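Local coordinates for protein aminoglycoside-O-phosphotransferase VIII (Streptomyces rimosus, PDB 4H05) that probably transfers a phosphate group from ATP to the 3'-hydroxyl of aminoglycoside antibiotics, a modification that confers resistance to them, at residues A[146-151]-A[166-171]. Sequence-based numbering, arbitrary orientation.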
loop_
_atom_site.group_PDB
_atom_site.type_symbol
_atom_site.label_atom_id
_atom_site.label_comp_id
_atom_site.label_asym_id
_atom_site.label_seq_id
_atom_site.Cartn_x
_atom_site.Cartn_y
_atom_site.Cartn_z
ATOM N N ARG A 146 3.472 -0.983 -19.732
ATOM C CA ARG A 146 2.077 -1.273 -20.123
ATOM C C ARG A 146 1.110 -0.164 -19.653
ATOM O O ARG A 146 0.152 0.144 -20.380
ATOM C CB ARG A 146 1.567 -2.665 -19.667
ATOM C CG ARG A 146 2.148 -3.870 -20.420
ATOM C CD ARG A 146 1.789 -5.211 -19.737
ATOM N NE ARG A 146 2.087 -6.445 -20.503
ATOM C CZ ARG A 146 3.290 -7.030 -20.634
ATOM N NH1 ARG A 146 4.391 -6.510 -20.088
ATOM N NH2 ARG A 146 3.392 -8.153 -21.336
ATOM N N ALA A 147 1.333 0.446 -18.485
ATOM C CA ALA A 147 0.377 1.470 -18.024
ATOM C C ALA A 147 0.474 2.645 -18.990
ATOM O O ALA A 147 -0.532 3.135 -19.461
ATOM C CB ALA A 147 0.635 1.918 -16.597
ATOM N N VAL A 148 1.693 3.067 -19.304
ATOM C CA VAL A 148 1.885 4.168 -20.216
ATOM C C VAL A 148 1.121 3.856 -21.478
ATOM O O VAL A 148 0.264 4.628 -21.887
ATOM C CB VAL A 148 3.339 4.359 -20.639
ATOM C CG1 VAL A 148 3.391 5.327 -21.824
ATOM C CG2 VAL A 148 4.149 4.899 -19.472
ATOM N N ALA A 149 1.397 2.697 -22.067
ATOM C CA ALA A 149 0.849 2.362 -23.371
ATOM C C ALA A 149 -0.644 2.232 -23.272
ATOM O O ALA A 149 -1.313 2.464 -24.253
ATOM C CB ALA A 149 1.480 1.086 -23.930
ATOM N N GLU A 150 -1.158 1.882 -22.092
ATOM C CA GLU A 150 -2.602 1.907 -21.815
ATOM C C GLU A 150 -3.188 3.294 -21.560
ATOM O O GLU A 150 -4.414 3.433 -21.402
ATOM C CB GLU A 150 -2.960 1.045 -20.565
ATOM C CG GLU A 150 -3.781 -0.193 -20.849
ATOM C CD GLU A 150 -2.894 -1.407 -21.073
ATOM O OE1 GLU A 150 -2.823 -2.298 -20.172
ATOM O OE2 GLU A 150 -2.247 -1.454 -22.146
ATOM N N GLY A 151 -2.363 4.302 -21.393
ATOM C CA GLY A 151 -2.899 5.571 -20.937
ATOM C C GLY A 151 -3.632 5.427 -19.604
ATOM O O GLY A 151 -4.561 6.176 -19.314
ATOM N N SER A 166 4.803 13.646 -20.610
ATOM C CA SER A 166 4.023 12.656 -21.301
ATOM C C SER A 166 4.322 11.359 -20.608
ATOM O O SER A 166 5.382 11.208 -19.975
ATOM C CB SER A 166 4.467 12.527 -22.756
ATOM O OG SER A 166 5.776 11.964 -22.778
ATOM N N GLY A 167 3.398 10.430 -20.723
ATOM C CA GLY A 167 3.657 9.061 -20.276
ATOM C C GLY A 167 4.989 8.542 -20.821
ATOM O O GLY A 167 5.797 7.991 -20.099
ATOM N N GLU A 168 5.203 8.770 -22.109
ATOM C CA GLU A 168 6.335 8.258 -22.878
ATOM C C GLU A 168 7.632 8.886 -22.386
ATOM O O GLU A 168 8.659 8.239 -22.342
ATOM C CB GLU A 168 6.142 8.562 -24.410
ATOM C CG GLU A 168 5.153 7.658 -25.187
ATOM C CD GLU A 168 3.657 7.840 -24.863
ATOM O OE1 GLU A 168 3.288 8.876 -24.231
ATOM O OE2 GLU A 168 2.846 6.928 -25.244
ATOM N N ARG A 169 7.585 10.151 -22.023
ATOM C CA ARG A 169 8.747 10.845 -21.360
ATOM C C ARG A 169 8.976 10.341 -19.923
ATOM O O ARG A 169 10.086 10.336 -19.413
ATOM C CB ARG A 169 8.427 12.311 -21.245
ATOM C CG ARG A 169 9.426 13.165 -20.442
ATOM C CD ARG A 169 10.816 13.151 -21.060
ATOM N NE ARG A 169 11.777 13.981 -20.334
ATOM C CZ ARG A 169 12.780 13.524 -19.581
ATOM N NH1 ARG A 169 12.979 12.211 -19.413
ATOM N NH2 ARG A 169 13.590 14.383 -18.957
ATOM N N LEU A 170 7.893 9.965 -19.256
ATOM C CA LEU A 170 7.987 9.412 -17.876
ATOM C C LEU A 170 8.731 8.085 -17.940
ATOM O O LEU A 170 9.752 7.864 -17.291
ATOM C CB LEU A 170 6.564 9.169 -17.312
ATOM C CG LEU A 170 6.135 9.703 -15.938
ATOM C CD1 LEU A 170 5.618 8.486 -15.181
ATOM C CD2 LEU A 170 7.221 10.422 -15.144
ATOM N N LEU A 171 8.260 7.230 -18.825
ATOM C CA LEU A 171 8.882 5.952 -19.029
ATOM C C LEU A 171 10.316 6.080 -19.523
ATOM O O LEU A 171 11.154 5.281 -19.092
ATOM C CB LEU A 171 8.021 5.126 -19.966
ATOM C CG LEU A 171 8.482 3.737 -20.301
ATOM C CD1 LEU A 171 8.275 2.923 -19.014
ATOM C CD2 LEU A 171 7.683 3.226 -21.518
#
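Val-148, in the last turn of its helix, carries this contact by reaching over Gly-167 in the first turn of the facing helix. Val-148 CA and Gly-167 CA lie 5.2 Å apart, an approach made possible by the missing side chain of the glycine. With CG1 anti to the backbone N (chi1 168°), the two methyls of the valine spread over the neighbouring helix. Val-148 CG1 sits 3.7 Å from Gly-167 C and also meets the carboxylate of Glu-168, whose chain bends at chi2 (71°) to bring Glu-168 OE2 within 3.8 Å of Val-148 CG1. Val-148 CG2 goes to the other neighbours: it touches Gly-167 O and lies 3.9 Å from Leu-171 CB, one turn further on. Gly-167 O is already taken by Leu-171 N in a helical bond, and no hydrogen bond crosses between the segments.

The helix then closes at Gly-151 in a Schellman motif, with positive phi and Gly-151 N bonded to Val-148 O at 2.7 Å. On the other side, Ser-166 is the N-cap, its OG accepting from Arg-169 N at 2.7 Å, while Arg-169 extends to Glu-173 in a salt bridge. Away from the predicted catalytic and magnesium sites, the axes of 146-150 and 167-171 come within 9.4 Å at 167°: a nearly antiparallel helix pair in the helical lobe of the protein-kinase-like aminoglycoside phosphotransferase fold.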